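Local coordinates for protein ppBat (Bacteroides thetaiotaomicron VPI-5482, PDB 3CNE) that binds flavin derivatives such as lumichrome, riboflavin, FMN and FAD, may act as a flavin storage protein, and appears to lack protease or chaperone activity, at residues A[33-38]-A[53-58]; A[11-16]-A[41-46]. All coordinates share one frame; numbering follows the deposited sequence.

Overall arrangement
Both interactions lie in one DJ-1/PfpI fold, with centres about 11 Å apart. Along the chain their segments alternate: 11-16, 33-38, 41-46, 53-58. Interaction 1 pairs strand 31-36 with strand 55-56, the outermost strand at that end of the mixed sheet within this chain. Interaction 2 joins the loop leading into helix 15-27 to strand 42-44, which pairs with strand 50-52 in a small antiparallel hairpin. The two contacts meet directly: Ala36 CB packs on Ile43 CG2, and Val53 N probably hydrogen-bonds to Lys41 O. Both also touch the second subunit, so this end of the sheet and the hairpin beside it lie at the dimer interface.

Interaction 1. Residues A[33-38]-A[53-58]; sequences KVFAVS and VDDVIA
The Phe35 ring and the Asp55 carboxylate lie side by side and point the same way, with their planes 19° apart. Val56 O comes to the ring edge, 3.4 Å from Phe35 CD1. Asp55 CB and Ile57 CA approach the ring obliquely. Phe35 CG sits beside its backbone N (chi1 -63°), which brings the ring alongside Asp55.

The backbones form a parallel pair at the edge of the central sheet, with Phe35 opposite Asp55 and Ala36 opposite Val56. Ala36 N donates to Asp55 O at 2.7 Å, and Ile57 N donates to Ala36 O. Val34 O takes Asp54 N and, weakly, Asp55 N. Val34 N turns instead to a side chain: it donates nearly straight to Asp54 OD2 at 2.8 Å. It meets that oxygen on the anti side.

On the face that carries Ala36 and Val56, Val53 CG2 touches Ala36 CB at 3.6 Å. Val53 CG1 meets Val34 CG1 at 3.7 Å, the two side chains crossing at about a right angle. Met49 of the second subunit packs on both valines. Beyond the pair, Ile57 CD1 reaches Val37 CG2, and helix 88-102 packs on both residues.

The extended Lys33 chain carries NZ to Asp55 OD2 at 3.3 Å, a weak salt bridge. The two aspartates act differently. Asp54 takes a strand N-H in place of a backbone carbonyl. Asp55 is met by Lys33 NZ on OD2 and by Asn59 and, weakly, Val56 N on OD1, which probably favours its ionised form.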
ATOM      1  N   LYS A  33       8.443  -8.721  10.870  1.00 23.70           N
ATOM      2  CA  LYS A  33       8.682  -7.567  11.734  1.00 23.92           C
ATOM      3  C   LYS A  33       9.241  -6.482  10.842  1.00 23.16           C
ATOM      4  O   LYS A  33      10.085  -6.764  10.003  1.00 22.72           O
ATOM      5  CB  LYS A  33       9.691  -7.927  12.819  1.00 24.91           C
ATOM      6  CG  LYS A  33      10.018  -6.796  13.775  1.00 26.61           C
ATOM      7  CD  LYS A  33      10.822  -7.296  14.967  1.00 27.64           C
ATOM      8  CE  LYS A  33      11.234  -6.115  15.829  1.00 30.28           C
ATOM      9  NZ  LYS A  33      11.999  -6.519  17.078  1.00 33.23           N
ATOM     10  N   VAL A  34       8.742  -5.254  11.001  1.00 23.17           N
ATOM     11  CA  VAL A  34       9.076  -4.157  10.107  1.00 23.38           C
ATOM     12  C   VAL A  34      10.055  -3.209  10.814  1.00 23.40           C
ATOM     13  O   VAL A  34       9.742  -2.681  11.896  1.00 23.33           O
ATOM     14  CB  VAL A  34       7.797  -3.378   9.600  1.00 23.25           C
ATOM     15  CG1 VAL A  34       8.193  -2.346   8.542  1.00 23.24           C
ATOM     16  CG2 VAL A  34       6.726  -4.339   9.019  1.00 22.61           C
ATOM     17  N   PHE A  35      11.200  -2.980  10.164  1.00 22.64           N
ATOM     18  CA  PHE A  35      12.304  -2.163  10.683  1.00 22.13           C
ATOM     19  C   PHE A  35      12.460  -0.922   9.857  1.00 21.60           C
ATOM     20  O   PHE A  35      12.630  -0.995   8.629  1.00 21.64           O
ATOM     21  CB  PHE A  35      13.663  -2.929  10.662  1.00 22.60           C
ATOM     22  CG  PHE A  35      13.707  -4.149  11.531  1.00 22.29           C
ATOM     23  CD1 PHE A  35      14.278  -4.090  12.810  1.00 24.21           C
ATOM     24  CD2 PHE A  35      13.212  -5.370  11.070  1.00 21.90           C
ATOM     25  CE1 PHE A  35      14.328  -5.231  13.630  1.00 25.31           C
ATOM     26  CE2 PHE A  35      13.259  -6.510  11.860  1.00 24.94           C
ATOM     27  CZ  PHE A  35      13.844  -6.449  13.160  1.00 24.53           C
ATOM     28  N   ALA A  36      12.424   0.230  10.524  1.00 20.74           N
ATOM     29  CA  ALA A  36      12.694   1.492   9.853  1.00 21.00           C
ATOM     30  C   ALA A  36      14.169   1.653   9.533  1.00 20.97           C
ATOM     31  O   ALA A  36      15.012   1.501  10.403  1.00 21.22           O
ATOM     32  CB  ALA A  36      12.204   2.682  10.701  1.00 20.10           C
ATOM     33  N   VAL A  37      14.482   1.973   8.281  1.00 20.99           N
ATOM     34  CA  VAL A  37      15.826   2.386   7.938  1.00 20.40           C
ATOM     35  C   VAL A  37      15.894   3.885   8.235  1.00 21.39           C
ATOM     36  O   VAL A  37      15.888   4.731   7.326  1.00 20.69           O
ATOM     37  CB  VAL A  37      16.165   2.127   6.477  1.00 20.55           C
ATOM     38  CG1 VAL A  37      17.622   2.524   6.202  1.00 19.61           C
ATOM     39  CG2 VAL A  37      15.980   0.619   6.179  1.00 19.78           C
ATOM     40  N   SER A  38      15.980   4.179   9.526  1.00 20.78           N
ATOM     41  CA  SER A  38      15.840   5.533  10.000  1.00 23.20           C
ATOM     42  C   SER A  38      16.344   5.569  11.437  1.00 23.24           C
ATOM     43  O   SER A  38      16.737   4.535  11.988  1.00 22.59           O
ATOM     44  CB  SER A  38      14.367   6.003   9.897  1.00 22.46           C
ATOM     45  OG  SER A  38      14.292   7.401  10.139  1.00 26.94           O
ATOM     46  N   VAL A  53       6.464   1.897  12.593  1.00 23.67           N
ATOM     47  CA  VAL A  53       6.771   0.486  12.333  1.00 22.82           C
ATOM     48  C   VAL A  53       7.230  -0.169  13.656  1.00 23.41           C
ATOM     49  O   VAL A  53       7.034   0.430  14.713  1.00 22.52           O
ATOM     50  CB  VAL A  53       7.749   0.306  11.160  1.00 22.67           C
ATOM     51  CG1 VAL A  53       7.191   0.966   9.870  1.00 22.45           C
ATOM     52  CG2 VAL A  53       9.166   0.877  11.503  1.00 22.03           C
ATOM     53  N   ASP A  54       7.793  -1.384  13.601  1.00 22.53           N
ATOM     54  CA  ASP A  54       8.045  -2.158  14.812  1.00 23.69           C
ATOM     55  C   ASP A  54       9.332  -1.759  15.527  1.00 23.32           C
ATOM     56  O   ASP A  54       9.430  -1.883  16.750  1.00 22.79           O
ATOM     57  CB  ASP A  54       8.070  -3.662  14.509  1.00 23.90           C
ATOM     58  CG  ASP A  54       6.717  -4.172  13.953  1.00 26.69           C
ATOM     59  OD1 ASP A  54       5.661  -3.759  14.497  1.00 29.38           O
ATOM     60  OD2 ASP A  54       6.717  -4.943  12.969  1.00 27.79           O
ATOM     61  N   ASP A  55      10.336  -1.335  14.769  1.00 23.66           N
ATOM     62  CA  ASP A  55      11.668  -1.132  15.345  1.00 23.71           C
ATOM     63  C   ASP A  55      12.513  -0.379  14.323  1.00 24.01           C
ATOM     64  O   ASP A  55      12.058  -0.092  13.203  1.00 22.94           O
ATOM     65  CB  ASP A  55      12.299  -2.492  15.620  1.00 25.24           C
ATOM     66  CG  ASP A  55      13.269  -2.482  16.798  1.00 26.99           C
ATOM     67  OD1 ASP A  55      13.739  -1.401  17.245  1.00 30.44           O
ATOM     68  OD2 ASP A  55      13.580  -3.588  17.239  1.00 28.98           O
ATOM     69  N   VAL A  56      13.745  -0.075  14.722  1.00 23.80           N
ATOM     70  CA  VAL A  56      14.700   0.574  13.850  1.00 24.11           C
ATOM     71  C   VAL A  56      15.748  -0.455  13.425  1.00 23.97           C
ATOM     72  O   VAL A  56      15.958  -1.439  14.115  1.00 24.26           O
ATOM     73  CB  VAL A  56      15.380   1.766  14.529  1.00 23.88           C
ATOM     74  CG1 VAL A  56      14.359   2.832  14.927  1.00 23.88           C
ATOM     75  CG2 VAL A  56      16.248   1.331  15.756  1.00 24.64           C
ATOM     76  N   ILE A  57      16.398  -0.198  12.289  1.00 24.05           N
ATOM     77  CA  ILE A  57      17.330  -1.138  11.683  1.00 24.09           C
ATOM     78  C   ILE A  57      18.564  -1.393  12.554  1.00 25.05           C
ATOM     79  O   ILE A  57      19.179  -2.466  12.453  1.00 24.45           O
ATOM     80  CB  ILE A  57      17.745  -0.685  10.242  1.00 23.43           C
ATOM     81  CG1 ILE A  57      18.561  -1.797   9.549  1.00 23.99           C
ATOM     82  CG2 ILE A  57      18.503   0.668  10.259  1.00 22.57           C
ATOM     83  CD1 ILE A  57      18.404  -1.800   8.036  1.00 26.26           C
ATOM     84  N   ALA A  58      18.935  -0.412  13.381  1.00 26.23           N
ATOM     85  CA  ALA A  58      20.079  -0.585  14.316  1.00 27.36           C
ATOM     86  C   ALA A  58      19.871  -1.814  15.203  1.00 28.45           C
ATOM     87  O   ALA A  58      20.827  -2.539  15.504  1.00 28.93           O
ATOM     88  CB  ALA A  58      20.294   0.668  15.168  1.00 26.67           C
TER
HETATM   89  O   HOH W   1      18.500   2.854  13.247  1.00 24.66           O

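Interaction 2. Residues A[11-16]-A[41-46]; sequences NPVNGC and KEIKTN
Asn11 CG lies anti to the backbone N (chi1 -178°), which carries the amide across to Ile43 and Lys44. Ile43 sets CG1 between its backbone N and carbonyl carbon (chi1 63°). That leaves CG2 anti to the carbonyl carbon, where it meets Asn11 CB at 3.7 Å. The side chains slide past each other in opposite directions.

In this DJ-1/PfpI fold, the contact joins the loop after strand 4-9 to the small hairpin of strands 42-44 and 50-52. Lys44 N donates to Asn11 OD1 at 2.7 Å, from above the amide plane. An alanine in place of Asn11 would remove the amide, and Lys44 N would probably lack a partner from this loop, with a gap left beside Ile43 CB.

A cis peptide precedes Pro12, and Pro12 CA makes a CA-H...O contact with Lys44 O at 3.1 Å. The same oxygen accepts a hydrogen bond from Val13 N. Asn46 N returns a bond to Val13 O at 2.8 Å, so Val13 and Thr45 form a single bridge. Val13 CG1 rests on Ile43 CD1 at 3.6 Å.

Asn14 is the N-cap of helix 15-27, with OD1 bonded to Gly17 N. Its side chain lies about 6 Å from the zinc ion bound by Cys74 and Cys111. Phe19 and Phe26 of the second subunit pack on Thr45 and Asn46. Asn46 OD1 bonds to Asp76 N, while Asn46 ND2 lies 3.6 Å from Asn14 CB, the two amide planes turned 72° apart.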
ATOM      1  N   ASN A  11      12.855   5.625   4.522  1.00 18.23           N
ATOM      2  CA  ASN A  11      12.064   6.793   4.896  1.00 19.28           C
ATOM      3  C   ASN A  11      12.384   7.962   3.981  1.00 19.53           C
ATOM      4  O   ASN A  11      13.448   8.583   4.126  1.00 19.01           O
ATOM      5  CB  ASN A  11      12.381   7.136   6.340  1.00 19.61           C
ATOM      6  CG  ASN A  11      11.598   8.297   6.852  1.00 22.42           C
ATOM      7  OD1 ASN A  11      10.527   8.592   6.358  1.00 20.90           O
ATOM      8  ND2 ASN A  11      12.139   8.973   7.856  1.00 25.10           N
ATOM      9  N   PRO A  12      11.477   8.298   3.039  1.00 19.49           N
ATOM     10  CA  PRO A  12      10.128   7.770   2.818  1.00 19.14           C
ATOM     11  C   PRO A  12      10.117   6.434   2.069  1.00 18.61           C
ATOM     12  O   PRO A  12      10.989   6.201   1.275  1.00 19.43           O
ATOM     13  CB  PRO A  12       9.469   8.840   1.946  1.00 19.81           C
ATOM     14  CG  PRO A  12      10.626   9.371   1.086  1.00 20.52           C
ATOM     15  CD  PRO A  12      11.846   9.344   2.060  1.00 19.53           C
ATOM     16  N   VAL A  13       9.127   5.585   2.358  1.00 17.07           N
ATOM     17  CA  VAL A  13       8.957   4.290   1.716  1.00 16.66           C
ATOM     18  C   VAL A  13       7.801   4.434   0.744  1.00 17.76           C
ATOM     19  O   VAL A  13       6.868   5.240   0.950  1.00 17.07           O
ATOM     20  CB  VAL A  13       8.623   3.180   2.789  1.00 17.79           C
ATOM     21  CG1 VAL A  13       7.337   3.464   3.493  1.00 16.51           C
ATOM     22  CG2 VAL A  13       8.716   1.683   2.248  1.00 15.83           C
ATOM     23  N   ASN A  14       7.861   3.677  -0.331  1.00 16.98           N
ATOM     24  CA  ASN A  14       6.692   3.563  -1.183  1.00 18.93           C
ATOM     25  C   ASN A  14       5.712   2.617  -0.493  1.00 18.30           C
ATOM     26  O   ASN A  14       5.965   1.425  -0.382  1.00 16.62           O
ATOM     27  CB  ASN A  14       7.099   3.018  -2.547  1.00 17.93           C
ATOM     28  CG  ASN A  14       5.959   2.958  -3.512  1.00 20.84           C
ATOM     29  OD1 ASN A  14       4.924   2.360  -3.210  1.00 20.92           O
ATOM     30  ND2 ASN A  14       6.175   3.500  -4.737  1.00 15.78           N
ATOM     31  N   GLY A  15       4.573   3.172  -0.095  1.00 18.49           N
ATOM     32  CA  GLY A  15       3.582   2.461   0.695  1.00 18.98           C
ATOM     33  C   GLY A  15       2.827   1.432  -0.121  1.00 19.58           C
ATOM     34  O   GLY A  15       2.338   0.467   0.436  1.00 19.86           O
ATOM     35  N   CYS A  16       2.685   1.673  -1.422  1.00 20.38           N
ATOM     36  CA  CYS A  16       2.050   0.723  -2.279  1.00 21.73           C
ATOM     37  C   CYS A  16       2.894  -0.571  -2.288  1.00 21.46           C
ATOM     38  O   CYS A  16       2.353  -1.647  -2.057  1.00 21.87           O
ATOM     39  CB  CYS A  16       1.857   1.281  -3.707  1.00 22.28           C
ATOM     40  SG  CYS A  16       1.063   0.034  -4.786  1.00 24.13           S
ATOM     41  N   LYS A  41      11.388   4.735  14.745  1.00 24.70           N
ATOM     42  CA  LYS A  41      10.351   3.863  14.166  1.00 25.73           C
ATOM     43  C   LYS A  41       9.350   4.588  13.268  1.00 25.77           C
ATOM     44  O   LYS A  41       8.544   3.944  12.561  1.00 25.39           O
ATOM     45  CB  LYS A  41       9.513   3.255  15.295  1.00 25.53           C
ATOM     46  CG  LYS A  41      10.210   2.340  16.176  1.00 27.65           C
ATOM     47  CD  LYS A  41       9.223   1.500  16.966  1.00 32.54           C
ATOM     48  CE  LYS A  41       8.631   2.224  18.164  1.00 34.95           C
ATOM     49  NZ  LYS A  41       7.790   1.244  18.956  1.00 39.46           N
ATOM     50  N   GLU A  42       9.331   5.915  13.362  1.00 26.07           N
ATOM     51  CA  GLU A  42       8.338   6.721  12.671  1.00 26.12           C
ATOM     52  C   GLU A  42       8.895   7.134  11.308  1.00 25.45           C
ATOM     53  O   GLU A  42       9.961   7.766  11.235  1.00 26.23           O
ATOM     54  CB  GLU A  42       7.979   7.958  13.502  1.00 27.53           C
ATOM     55  CG  GLU A  42       6.887   8.759  12.845  1.00 31.45           C
ATOM     56  CD  GLU A  42       6.545  10.043  13.570  1.00 38.01           C
ATOM     57  OE1 GLU A  42       6.234  10.000  14.786  1.00 41.30           O
ATOM     58  OE2 GLU A  42       6.563  11.089  12.887  1.00 42.04           O
ATOM     59  N   ILE A  43       8.215   6.741  10.230  1.00 23.46           N
ATOM     60  CA  ILE A  43       8.705   7.017   8.862  1.00 22.44           C
ATOM     61  C   ILE A  43       7.581   7.633   8.043  1.00 22.09           C
ATOM     62  O   ILE A  43       6.468   7.642   8.485  1.00 23.22           O
ATOM     63  CB  ILE A  43       9.211   5.729   8.119  1.00 22.40           C
ATOM     64  CG1 ILE A  43       8.052   4.724   7.911  1.00 21.94           C
ATOM     65  CG2 ILE A  43      10.466   5.114   8.826  1.00 20.64           C
ATOM     66  CD1 ILE A  43       8.390   3.549   6.984  1.00 23.18           C
ATOM     67  N   LYS A  44       7.880   8.150   6.859  1.00 22.21           N
ATOM     68  CA  LYS A  44       6.843   8.674   5.984  1.00 22.79           C
ATOM     69  C   LYS A  44       6.716   7.776   4.800  1.00 21.49           C
ATOM     70  O   LYS A  44       7.635   7.006   4.530  1.00 20.37           O
ATOM     71  CB  LYS A  44       7.195  10.067   5.512  1.00 23.80           C
ATOM     72  CG  LYS A  44       6.624  11.140   6.399  1.00 30.80           C
ATOM     73  CD  LYS A  44       7.530  11.480   7.560  1.00 37.76           C
ATOM     74  CE  LYS A  44       7.080  12.817   8.188  1.00 43.01           C
ATOM     75  NZ  LYS A  44       8.268  13.580   8.729  1.00 46.39           N
ATOM     76  N   THR A  45       5.585   7.859   4.094  1.00 20.32           N
ATOM     77  CA  THR A  45       5.474   7.218   2.796  1.00 18.98           C
ATOM     78  C   THR A  45       5.801   8.282   1.779  1.00 19.73           C
ATOM     79  O   THR A  45       5.740   9.478   2.100  1.00 20.70           O
ATOM     80  CB  THR A  45       4.091   6.657   2.551  1.00 17.91           C
ATOM     81  OG1 THR A  45       3.099   7.705   2.630  1.00 16.98           O
ATOM     82  CG2 THR A  45       3.781   5.602   3.668  1.00 18.30           C
ATOM     83  N   ASN A  46       6.088   7.883   0.559  1.00 19.45           N
ATOM     84  CA  ASN A  46       6.312   8.850  -0.539  1.00 20.29           C
ATOM     85  C   ASN A  46       5.092   9.772  -0.610  1.00 21.11           C
ATOM     86  O   ASN A  46       5.218  10.971  -0.829  1.00 22.07           O
ATOM     87  CB  ASN A  46       6.417   8.139  -1.884  1.00 19.55           C
ATOM     88  CG  ASN A  46       7.679   7.304  -2.028  1.00 21.52           C
ATOM     89  OD1 ASN A  46       8.591   7.379  -1.211  1.00 20.22           O
ATOM     90  ND2 ASN A  46       7.745   6.540  -3.101  1.00 19.74           N
TER